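Local coordinates for protein aggretin alpha chain (Agkistrodon rhodostoma, PDB 3BX4) that triggers platelet aggregation as one subunit of a snake-venom toxin that binds the platelet receptor CLEC-2 and sets off Syk and PLC-gamma-2 signalling, at residues 102-107 with 120-125; 22-27 with 127-132; 78-83 with 94-99; 4-9 with 35-40. All coordinates share one frame; numbering follows the deposited sequence.

Contact 1 (102-107 with 120-125); sequences HTKKCG and NYYCEQ. With SO4 (sulfate ion), chain J.
Asn120 meets the 102-107 segment through its side-chain amide. ND2 donates to Lys104 O at 2.8 Å, the bond nearly straight (168°) and lying both in the carbonyl plane and close to the amide plane of the asparagine. Its chi1 of 65° sets the amide between the backbone N and carbonyl carbon, which brings ND2 to Lys104 O. A water bridges OD1 of Asn120 to NZ of Lys104, whose main partner is an acidic side chain on a chain of another protein. Tyr121 continues the antiparallel ladder of the hairpin made by strands 106-110 and 118-121, its N bonding to Cys106 O at 2.8 Å. Beyond it the strand pairing ends, and Lys104 CG packs over one face of the Tyr122 ring, 3.7 Å from the centroid in a CH-pi contact, while His102 O lies in the ring plane at an edge. Tyr122 CD1 rests in turn over the ring of Tyr121. Cys123 N donates to Thr103 O over 3.3 Å, a bent bond at 138°, and its SG closes the disulfide to Cys106 SG. From Tyr122 to Gln125 the chain makes a type I turn. A sulfate, probably from the crystallisation liquor, bonds to Thr103 OG1 at 2.9 Å and to Lys105 NZ at 2.6 Å. Covalent, amide and CH-pi links thus tie residues 102-106 to the end of strand 118-121 and the turn after it. Lys105, whose NZ also bonds to Asn78 O and Glu80 O, and Arg75 both hold the sulfate, consistent with a basic spot that can take up an anion.

Contact 2 (22-27 with 127-132); sequences EQKTWD and HAFVCK
Lys24 passes its aliphatic chain obliquely across the ring of Phe129 near CE1, which lies 3.6 Å from Lys24 CD. The bond to CB of Phe129 already points toward the 22-27 segment, and a chi1 of 57°, with the phenyl group between its own backbone N and carbonyl carbon, then places CE1 against Lys24. The same CE1 also lies 3.3 Å from Glu22 O, so a backbone carbonyl and a methylene chain bear on one corner of the ring. Gln23 takes a different course: its CG passes the backbone at 4.0 Å from Ala128 N, and NE2 runs on to Glu67. The backbones join at a single antiparallel, hydrogen-bonded pair, Lys24 with His127. Lys24 N donates to His127 O at 3.0 Å and His127 N to Lys24 O at 2.9 Å; both bonds are almost straight, yet each donor stands well above the plane of the carbonyl it meets. The side chains of this pair diverge, and the imidazole of His127 is bonded to Gln125 and Glu67. In the C-type lectin fold this bridge sets the short strand 23-24, just ahead of helix 26-34, against the start of strand 127-133. Thr25 caps that helix at its N-terminus, Phe129 packs on Ala29 and Cys33 of the helix and on Trp71 of strand 69-76, and the Cys131-Cys33 disulfide fastens helix to strand farther along.

Contact 3 (78-83 with 94-99); sequences NKEQQC and SYENLI
Gln81 and Leu98 mark the nearest approach of the two backbones, with their CA atoms 7.8 Å apart; neither segment is helix or strand, and side chains and one water do the joining. Both segments belong to the long loop between strands 69-76 and 106-110, which in snaclecs reaches out from the C-type lectin body to pair with a partner subunit. Here Cys83 carries the disulfide to the beta chain. An Asx turn shapes the start of segment 78-83, Asn78 OD1 accepting from Glu80 N.

Across the gap, Gln82 NE2 donates to Glu96 OE1 at 3.3 Å, a fairly straight bond at 159° that lies near the amide plane and meets the oxygen nearly along its C-O bond. Two features bring the groups together: the glutamine folds back at chi2 (77°), whereas the glutamate is extended beyond CG. Their planes remain about 59° apart. The same NE2 also bonds to Ser84 O. Glu80 comes in almost at right angles to Glu96, its OE1 4.1 Å from Glu96 OE1. Arg34 of the second subunit probably offsets this pairing of like charges, with a salt bridge to Glu80 and a long, weak ion pair to Glu96. A water completes the join by donating to Glu80 OE1 and Glu96 OE2 and accepting from Gln81 N at 2.8 Å. Beside these polar groups, one methyl of Leu98 supplies the apolar contact: CD1 lies 3.7 Å from Gln81 CB and 3.9 Å from Gln82 CG.

Contact 4 (4-9 with 35-40); sequences DCDFGW and AQENGA. With SO4 (sulfate ion), chain I.
Asp6 and Glu37 bring two carboxylates together with OD2 and OE2 only 2.4 Å apart, closer than two negative groups would be expected to settle. The distance is consistent with a proton held by one of the acids, although so short a value should be read with caution. The two carboxylate planes are turned 80° from each other, and an acidic side chain on a chain of another protein would add to the negative charge and favour protonation. Glu37 CG lies 3.9 Å from Trp9 NE1; the bend at chi2 (-67°) then turns the carboxylate toward Asp6, its plane nearly perpendicular to the indole. A water in the indole plane accepts from Trp9 NE1 at 3.1 Å and donates to Gln36 OE1, and weakly to Glu37 OE2; Gln36 NE2 bonds to Phe32 O of helix 26-34.

The contact joins the N-terminal loop of the C-type lectin fold, ahead of strand 10-12, to the turn that leaves that helix. The chain makes a type II turn from Asp6 to Trp9, and the indole also packs on Cys131, Cys16 and Gln18. Gln36 CB meets the rim of the benzene ring, 3.6 Å from Trp9 CZ2, and Ala40 CB touches CH2 at 4.0 Å. On the turn, Gly8 N donates to O2 of a sulfate, probably from the crystallisation liquor, while sulfate O3 sits at the edge of the Phe7 ring.

Overall arrangement
Contacts 1 and 2 touch, their centres 12 Å apart: Trp26 N probably bonds to Cys123 O at 3.0 Å, and the indole packs on the Cys106-Cys123 disulfide. Lys105 connects contact 1 to contact 3, its NZ probably bonding to Asn78 O and Glu80 O and so tying the residues before strand 106-110 to the start of the long loop. The sulfate held by contact 1 lies about 3 Å (nearest atoms) from the Gln81 side chain of contact 3. Contact 2 meets contact 4 where Lys132 O packs 3.4 Å from Ala40 CB. The centres of contacts 3 and 4 are about 38 Å apart, on opposite sides of the chain's centre; both touch the second subunit.

Contact 1 (102-107 with 120-125)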
# COMPACT_ATOMS: atom_id res chain seq x y z
N HIS C 102 -5.17 10.29 5.55
CA HIS C 102 -4.76 8.88 5.53
C HIS C 102 -5.44 8.12 4.46
O HIS C 102 -6.49 8.56 4.02
CB HIS C 102 -4.94 8.20 6.87
CG HIS C 102 -4.17 8.89 7.92
ND1 HIS C 102 -2.80 8.97 7.88
CD2 HIS C 102 -4.57 9.62 8.99
CE1 HIS C 102 -2.38 9.71 8.90
NE2 HIS C 102 -3.44 10.09 9.59
N THR C 103 -4.79 7.04 4.01
CA THR C 103 -5.35 6.30 2.87
C THR C 103 -6.81 5.82 3.16
O THR C 103 -7.01 5.17 4.21
CB THR C 103 -4.41 5.15 2.37
OG1 THR C 103 -5.07 4.48 1.29
CG2 THR C 103 -4.07 4.11 3.47
N LYS C 104 -7.77 6.15 2.28
CA LYS C 104 -9.14 5.50 2.21
C LYS C 104 -9.44 4.50 1.02
O LYS C 104 -10.49 4.50 0.43
CB LYS C 104 -10.22 6.57 2.21
CG LYS C 104 -11.14 6.62 3.45
CD LYS C 104 -12.06 7.75 3.42
CE LYS C 104 -13.43 7.27 3.72
NZ LYS C 104 -14.48 8.41 3.83
N LYS C 105 -8.51 3.60 0.75
CA LYS C 105 -8.52 2.82 -0.50
C LYS C 105 -8.81 1.36 -0.21
O LYS C 105 -8.46 0.47 -0.97
CB LYS C 105 -7.14 3.00 -1.12
CG LYS C 105 -7.06 4.42 -1.68
CD LYS C 105 -5.65 4.84 -2.12
CE LYS C 105 -5.18 4.06 -3.33
NZ LYS C 105 -3.73 4.32 -3.60
N CYS C 106 -9.44 1.10 0.94
CA CYS C 106 -9.88 -0.25 1.34
C CYS C 106 -11.39 -0.34 1.51
O CYS C 106 -12.01 0.61 2.01
CB CYS C 106 -9.19 -0.73 2.66
SG CYS C 106 -7.44 -0.96 2.44
N GLY C 107 -12.01 -1.47 1.12
CA GLY C 107 -13.44 -1.62 1.25
C GLY C 107 -13.92 -2.39 2.52
O GLY C 107 -13.30 -3.35 2.97
N ASN C 120 -15.87 2.66 1.34
CA ASN C 120 -14.43 2.72 1.45
C ASN C 120 -14.05 3.31 2.80
O ASN C 120 -14.78 4.17 3.35
CB ASN C 120 -13.73 3.41 0.25
CG ASN C 120 -14.06 4.89 0.12
OD1 ASN C 120 -15.23 5.30 0.10
ND2 ASN C 120 -13.00 5.71 0.03
N TYR C 121 -12.96 2.82 3.35
CA TYR C 121 -12.58 3.37 4.69
C TYR C 121 -11.07 3.32 4.82
O TYR C 121 -10.34 2.90 3.95
CB TYR C 121 -13.28 2.59 5.82
CG TYR C 121 -13.56 3.45 7.06
CD1 TYR C 121 -13.08 3.07 8.32
CD2 TYR C 121 -14.27 4.68 6.95
CE1 TYR C 121 -13.32 3.92 9.48
CE2 TYR C 121 -14.50 5.52 8.13
CZ TYR C 121 -14.05 5.08 9.34
OH TYR C 121 -14.25 5.90 10.46
N TYR C 122 -10.57 3.70 5.99
CA TYR C 122 -9.17 3.93 6.17
C TYR C 122 -8.42 2.60 6.41
O TYR C 122 -8.57 1.96 7.43
CB TYR C 122 -9.06 4.81 7.44
CG TYR C 122 -9.68 6.16 7.19
CD1 TYR C 122 -10.96 6.48 7.66
CD2 TYR C 122 -9.00 7.10 6.41
CE1 TYR C 122 -11.54 7.76 7.42
CE2 TYR C 122 -9.53 8.33 6.17
CZ TYR C 122 -10.79 8.67 6.68
OH TYR C 122 -11.28 9.90 6.35
N CYS C 123 -7.59 2.19 5.45
CA CYS C 123 -6.88 0.88 5.49
C CYS C 123 -6.11 0.53 6.75
O CYS C 123 -6.05 -0.61 7.13
CB CYS C 123 -5.85 0.86 4.36
SG CYS C 123 -6.62 0.92 2.69
N GLU C 124 -5.57 1.55 7.41
CA GLU C 124 -4.70 1.33 8.58
C GLU C 124 -5.48 1.23 9.86
O GLU C 124 -4.84 0.98 10.90
CB GLU C 124 -3.64 2.45 8.67
CG GLU C 124 -2.62 2.36 7.50
CD GLU C 124 -1.91 0.95 7.32
OE1 GLU C 124 -1.57 0.25 8.30
OE2 GLU C 124 -1.65 0.55 6.15
N GLN C 125 -6.82 1.35 9.78
CA GLN C 125 -7.64 1.13 10.99
C GLN C 125 -7.92 -0.34 11.23
O GLN C 125 -8.13 -1.18 10.32
CB GLN C 125 -8.97 1.88 10.92
CG GLN C 125 -8.83 3.38 11.00
CD GLN C 125 -10.16 4.00 11.30
OE1 GLN C 125 -11.13 3.31 11.65
NE2 GLN C 125 -10.25 5.31 11.11
S SO4 J . -2.30 2.84 -0.54
O1 SO4 J . -3.72 2.54 -0.33
O2 SO4 J . -1.94 3.92 0.40
O3 SO4 J . -2.02 3.25 -1.90
O4 SO4 J . -1.53 1.63 -0.28
O HOH W 1 -5.57 4.43 6.69
O HOH W 2 -16.78 5.83 3.55
O HOH W 3 -15.90 7.78 1.35

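Contact 2 (22-27 with 127-132)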
# COMPACT_ATOMS: atom_id res chain seq x y z
N GLU C 22 -11.16 -10.60 15.93
CA GLU C 22 -9.78 -10.02 16.00
C GLU C 22 -9.78 -8.72 15.19
O GLU C 22 -10.11 -8.71 14.00
CB GLU C 22 -8.68 -10.89 15.37
CG GLU C 22 -8.06 -12.04 16.15
CD GLU C 22 -8.60 -13.40 15.67
OE1 GLU C 22 -9.66 -13.42 15.01
OE2 GLU C 22 -7.96 -14.44 15.94
N GLN C 23 -9.36 -7.61 15.78
CA GLN C 23 -9.30 -6.36 15.01
C GLN C 23 -7.95 -6.12 14.35
O GLN C 23 -6.89 -6.06 15.01
CB GLN C 23 -9.73 -5.18 15.93
CG GLN C 23 -11.29 -5.17 16.22
CD GLN C 23 -11.74 -3.89 16.91
OE1 GLN C 23 -11.11 -3.48 17.90
NE2 GLN C 23 -12.83 -3.25 16.41
N LYS C 24 -7.95 -6.04 13.00
CA LYS C 24 -6.73 -5.96 12.21
C LYS C 24 -6.89 -4.91 11.12
O LYS C 24 -8.02 -4.61 10.70
CB LYS C 24 -6.45 -7.33 11.54
CG LYS C 24 -5.97 -8.38 12.50
CD LYS C 24 -5.73 -9.74 11.82
CE LYS C 24 -5.26 -10.74 12.94
NZ LYS C 24 -3.76 -10.55 13.18
N THR C 25 -5.77 -4.34 10.69
CA THR C 25 -5.75 -3.38 9.54
C THR C 25 -6.17 -4.25 8.34
O THR C 25 -6.15 -5.45 8.44
CB THR C 25 -4.32 -2.81 9.23
OG1 THR C 25 -3.42 -3.87 8.92
CG2 THR C 25 -3.80 -2.07 10.52
N TRP C 26 -6.47 -3.58 7.26
CA TRP C 26 -6.87 -4.32 6.02
C TRP C 26 -5.73 -5.29 5.64
O TRP C 26 -6.01 -6.50 5.44
CB TRP C 26 -7.21 -3.35 4.94
CG TRP C 26 -7.86 -4.00 3.71
CD1 TRP C 26 -9.22 -4.18 3.48
CD2 TRP C 26 -7.17 -4.67 2.65
NE1 TRP C 26 -9.40 -4.88 2.24
CE2 TRP C 26 -8.16 -5.20 1.76
CE3 TRP C 26 -5.82 -4.85 2.35
CZ2 TRP C 26 -7.80 -5.91 0.59
CZ3 TRP C 26 -5.46 -5.54 1.21
CH2 TRP C 26 -6.47 -6.06 0.33
N ASP C 27 -4.50 -4.78 5.55
CA ASP C 27 -3.34 -5.63 5.17
C ASP C 27 -3.11 -6.77 6.12
O ASP C 27 -2.88 -7.92 5.70
CB ASP C 27 -2.06 -4.76 5.07
CG ASP C 27 -1.93 -3.94 3.77
OD1 ASP C 27 -2.56 -4.19 2.68
OD2 ASP C 27 -1.04 -3.06 3.81
N HIS C 127 -10.10 -3.37 12.35
CA HIS C 127 -11.49 -3.81 12.40
C HIS C 127 -11.57 -5.31 12.24
O HIS C 127 -10.65 -5.94 11.80
CB HIS C 127 -12.36 -3.09 11.33
CG HIS C 127 -12.45 -1.60 11.53
ND1 HIS C 127 -13.26 -1.04 12.50
CD2 HIS C 127 -11.71 -0.59 11.01
CE1 HIS C 127 -13.05 0.26 12.53
NE2 HIS C 127 -12.16 0.57 11.60
N ALA C 128 -12.75 -5.84 12.58
CA ALA C 128 -13.12 -7.23 12.33
C ALA C 128 -13.11 -7.43 10.76
O ALA C 128 -13.05 -6.45 10.01
CB ALA C 128 -14.53 -7.46 12.85
N PHE C 129 -13.16 -8.69 10.37
CA PHE C 129 -13.04 -8.96 8.89
C PHE C 129 -13.65 -10.30 8.55
O PHE C 129 -13.90 -11.15 9.36
CB PHE C 129 -11.55 -8.89 8.51
CG PHE C 129 -10.68 -9.82 9.26
CD1 PHE C 129 -10.08 -9.43 10.49
CD2 PHE C 129 -10.41 -11.10 8.82
CE1 PHE C 129 -9.27 -10.31 11.20
CE2 PHE C 129 -9.60 -11.98 9.53
CZ PHE C 129 -9.02 -11.57 10.78
N VAL C 130 -13.84 -10.62 7.24
CA VAL C 130 -14.39 -11.91 7.00
C VAL C 130 -13.45 -12.57 5.91
O VAL C 130 -13.10 -11.82 4.98
CB VAL C 130 -15.84 -11.81 6.34
CG1 VAL C 130 -16.29 -13.18 5.91
CG2 VAL C 130 -16.84 -11.17 7.38
N CYS C 131 -13.05 -13.82 6.15
CA CYS C 131 -12.19 -14.62 5.17
C CYS C 131 -13.14 -15.49 4.36
O CYS C 131 -14.17 -15.96 4.80
CB CYS C 131 -11.15 -15.56 5.85
SG CYS C 131 -9.97 -14.58 6.91
N LYS C 132 -12.71 -15.75 3.12
CA LYS C 132 -13.47 -16.60 2.15
C LYS C 132 -12.41 -17.54 1.63
O LYS C 132 -11.30 -17.09 1.26
CB LYS C 132 -14.09 -15.74 1.04
CG LYS C 132 -14.65 -16.51 -0.23
CD LYS C 132 -15.31 -15.51 -1.08
CE LYS C 132 -15.85 -16.16 -2.43
NZ LYS C 132 -16.43 -15.12 -3.28

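Contact 3 (78-83 with 94-99)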
# COMPACT_ATOMS: atom_id res chain seq x y z
N ASN C 78 -5.18 1.81 -8.09
CA ASN C 78 -4.60 3.13 -8.47
C ASN C 78 -3.60 3.49 -7.37
O ASN C 78 -3.95 3.39 -6.20
CB ASN C 78 -5.73 4.17 -8.55
CG ASN C 78 -5.29 5.58 -9.12
OD1 ASN C 78 -4.13 5.97 -9.01
ND2 ASN C 78 -6.25 6.31 -9.73
N LYS C 79 -2.38 3.89 -7.75
CA LYS C 79 -1.36 4.33 -6.79
C LYS C 79 -1.59 5.71 -6.18
O LYS C 79 -1.02 6.01 -5.10
CB LYS C 79 0.03 4.29 -7.44
CG LYS C 79 0.22 5.29 -8.57
N GLU C 80 -2.40 6.55 -6.82
CA GLU C 80 -2.66 7.90 -6.31
C GLU C 80 -3.42 7.85 -4.97
O GLU C 80 -4.17 6.89 -4.72
CB GLU C 80 -3.44 8.74 -7.31
CG GLU C 80 -2.66 8.99 -8.64
CD GLU C 80 -1.25 9.60 -8.43
OE1 GLU C 80 -1.13 10.62 -7.72
OE2 GLU C 80 -0.27 9.06 -9.01
N GLN C 81 -3.20 8.87 -4.16
CA GLN C 81 -3.88 8.93 -2.88
C GLN C 81 -5.31 9.51 -2.93
O GLN C 81 -6.09 9.45 -1.93
CB GLN C 81 -2.96 9.65 -1.87
CG GLN C 81 -1.68 8.82 -1.56
CD GLN C 81 -1.99 7.49 -0.82
OE1 GLN C 81 -1.49 6.41 -1.19
NE2 GLN C 81 -2.84 7.55 0.19
N GLN C 82 -5.67 10.08 -4.06
CA GLN C 82 -7.03 10.53 -4.33
C GLN C 82 -7.14 10.30 -5.86
O GLN C 82 -6.12 10.44 -6.60
CB GLN C 82 -7.29 11.99 -3.83
CG GLN C 82 -6.51 13.09 -4.55
CD GLN C 82 -7.15 13.37 -5.89
OE1 GLN C 82 -8.34 13.07 -6.08
NE2 GLN C 82 -6.37 13.91 -6.85
N CYS C 83 -8.30 9.87 -6.33
CA CYS C 83 -8.33 9.28 -7.70
C CYS C 83 -8.90 10.18 -8.78
O CYS C 83 -9.16 9.70 -9.87
CB CYS C 83 -9.08 7.96 -7.73
SG CYS C 83 -8.49 6.82 -6.42
N SER C 94 -1.08 17.88 -10.36
CA SER C 94 0.36 17.64 -10.13
C SER C 94 0.59 17.89 -8.62
O SER C 94 0.55 16.95 -7.82
CB SER C 94 1.19 18.59 -11.01
OG SER C 94 0.86 20.00 -10.73
N TYR C 95 0.70 19.15 -8.23
CA TYR C 95 0.66 19.53 -6.83
C TYR C 95 -0.52 18.90 -6.13
O TYR C 95 -1.65 18.90 -6.66
CB TYR C 95 0.66 21.06 -6.65
CG TYR C 95 0.37 21.55 -5.26
CD1 TYR C 95 1.39 21.70 -4.32
CD2 TYR C 95 -0.91 21.93 -4.91
CE1 TYR C 95 1.10 22.17 -3.00
CE2 TYR C 95 -1.21 22.44 -3.65
CZ TYR C 95 -0.20 22.53 -2.68
OH TYR C 95 -0.49 23.00 -1.38
N GLU C 96 -0.29 18.38 -4.90
CA GLU C 96 -1.35 17.86 -4.04
C GLU C 96 -0.93 18.16 -2.64
O GLU C 96 0.24 18.08 -2.34
CB GLU C 96 -1.52 16.33 -4.15
CG GLU C 96 -1.95 15.76 -5.49
CD GLU C 96 -2.21 14.26 -5.43
OE1 GLU C 96 -3.18 13.83 -6.10
OE2 GLU C 96 -1.45 13.50 -4.75
N ASN C 97 -1.87 18.44 -1.77
CA ASN C 97 -1.48 18.64 -0.40
C ASN C 97 -2.27 17.73 0.52
O ASN C 97 -3.16 18.18 1.22
CB ASN C 97 -1.53 20.11 0.03
CG ASN C 97 -0.91 20.32 1.44
OD1 ASN C 97 -1.02 21.41 2.03
ND2 ASN C 97 -0.39 19.30 2.00
N LEU C 98 -1.88 16.45 0.49
CA LEU C 98 -2.59 15.40 1.23
C LEU C 98 -1.93 15.02 2.56
O LEU C 98 -2.15 13.92 3.08
CB LEU C 98 -2.80 14.17 0.33
CG LEU C 98 -3.73 14.45 -0.90
CD1 LEU C 98 -3.63 13.31 -1.91
CD2 LEU C 98 -5.17 14.60 -0.47
N ILE C 99 -1.07 15.91 3.07
CA ILE C 99 -0.12 15.47 4.10
C ILE C 99 -0.81 15.13 5.43
O ILE C 99 -0.31 14.33 6.21
CB ILE C 99 1.01 16.49 4.32
CG1 ILE C 99 0.44 17.85 4.70
CG2 ILE C 99 1.89 16.60 3.06
CD1 ILE C 99 1.52 18.83 5.11
O HOH W 4 -1.20 10.64 -4.84

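Contact 4 (4-9 with 35-40)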
# COMPACT_ATOMS: atom_id res chain seq x y z
N ASP C 4 -15.33 -29.56 1.88
CA ASP C 4 -15.69 -29.58 3.31
C ASP C 4 -15.03 -28.42 4.05
O ASP C 4 -13.79 -28.24 4.02
CB ASP C 4 -15.43 -30.94 4.00
CG ASP C 4 -16.39 -32.02 3.55
OD1 ASP C 4 -17.62 -31.86 3.76
OD2 ASP C 4 -15.93 -33.03 2.99
N CYS C 5 -15.89 -27.62 4.68
CA CYS C 5 -15.45 -26.55 5.53
C CYS C 5 -15.00 -27.16 6.83
O CYS C 5 -15.62 -28.08 7.36
CB CYS C 5 -16.56 -25.51 5.77
SG CYS C 5 -17.15 -24.77 4.23
N ASP C 6 -13.90 -26.62 7.32
CA ASP C 6 -13.29 -27.06 8.54
C ASP C 6 -14.07 -26.47 9.71
O ASP C 6 -14.96 -25.60 9.56
CB ASP C 6 -11.86 -26.54 8.55
CG ASP C 6 -10.93 -27.30 9.48
OD1 ASP C 6 -11.31 -28.27 10.16
OD2 ASP C 6 -9.75 -26.86 9.50
N PHE C 7 -13.76 -26.99 10.89
CA PHE C 7 -14.34 -26.44 12.12
C PHE C 7 -14.20 -24.92 12.16
O PHE C 7 -13.14 -24.41 11.89
CB PHE C 7 -13.66 -27.10 13.34
CG PHE C 7 -13.79 -28.61 13.34
CD1 PHE C 7 -14.97 -29.22 13.78
CD2 PHE C 7 -12.76 -29.41 12.82
CE1 PHE C 7 -15.10 -30.63 13.76
CE2 PHE C 7 -12.89 -30.82 12.76
CZ PHE C 7 -14.06 -31.43 13.23
N GLY C 8 -15.30 -24.22 12.48
CA GLY C 8 -15.28 -22.78 12.61
C GLY C 8 -15.67 -22.05 11.34
O GLY C 8 -15.93 -20.86 11.39
N TRP C 9 -15.68 -22.76 10.20
CA TRP C 9 -15.97 -22.14 8.91
C TRP C 9 -17.41 -22.51 8.46
O TRP C 9 -17.85 -23.61 8.74
CB TRP C 9 -14.98 -22.64 7.84
CG TRP C 9 -13.55 -22.14 8.08
CD1 TRP C 9 -12.62 -22.64 8.96
CD2 TRP C 9 -12.91 -21.07 7.39
NE1 TRP C 9 -11.46 -21.94 8.88
CE2 TRP C 9 -11.59 -20.93 7.96
CE3 TRP C 9 -13.33 -20.16 6.39
CZ2 TRP C 9 -10.68 -19.96 7.53
CZ3 TRP C 9 -12.41 -19.16 5.94
CH2 TRP C 9 -11.10 -19.05 6.56
N ALA C 35 -3.06 -17.08 5.75
CA ALA C 35 -2.50 -18.08 6.61
C ALA C 35 -3.49 -19.16 7.11
O ALA C 35 -3.10 -20.09 7.86
CB ALA C 35 -1.84 -17.38 7.80
N GLN C 36 -4.76 -19.06 6.68
CA GLN C 36 -5.73 -20.03 7.06
C GLN C 36 -5.91 -21.13 6.04
O GLN C 36 -5.92 -20.81 4.82
CB GLN C 36 -7.13 -19.39 7.31
CG GLN C 36 -7.08 -18.16 8.25
CD GLN C 36 -6.44 -18.45 9.59
OE1 GLN C 36 -6.87 -19.36 10.30
NE2 GLN C 36 -5.37 -17.73 9.92
N GLU C 37 -5.99 -22.36 6.53
CA GLU C 37 -6.34 -23.52 5.72
C GLU C 37 -5.39 -23.58 4.47
O GLU C 37 -4.14 -23.48 4.61
CB GLU C 37 -7.81 -23.45 5.33
CG GLU C 37 -8.77 -23.41 6.54
CD GLU C 37 -8.79 -24.71 7.35
OE1 GLU C 37 -8.37 -25.78 6.84
OE2 GLU C 37 -9.27 -24.68 8.53
N ASN C 38 -5.97 -23.73 3.27
CA ASN C 38 -5.15 -23.73 2.06
C ASN C 38 -4.94 -22.35 1.40
O ASN C 38 -4.54 -22.24 0.20
CB ASN C 38 -5.77 -24.76 1.05
CG ASN C 38 -7.20 -24.43 0.64
OD1 ASN C 38 -8.13 -24.53 1.44
ND2 ASN C 38 -7.41 -24.17 -0.62
N GLY C 39 -5.12 -21.26 2.18
CA GLY C 39 -4.86 -19.93 1.65
C GLY C 39 -6.18 -19.27 1.36
O GLY C 39 -6.74 -19.43 0.26
N ALA C 40 -6.76 -18.63 2.39
CA ALA C 40 -8.00 -17.85 2.16
C ALA C 40 -7.67 -16.38 1.78
O ALA C 40 -6.50 -15.99 1.77
CB ALA C 40 -8.88 -17.93 3.47
S SO4 I . -17.89 -25.78 13.77
O1 SO4 I . -18.15 -24.53 14.48
O2 SO4 I . -17.60 -25.52 12.35
O3 SO4 I . -16.77 -26.47 14.41
O4 SO4 I . -19.06 -26.65 13.85
O HOH W 5 -8.58 -21.70 9.90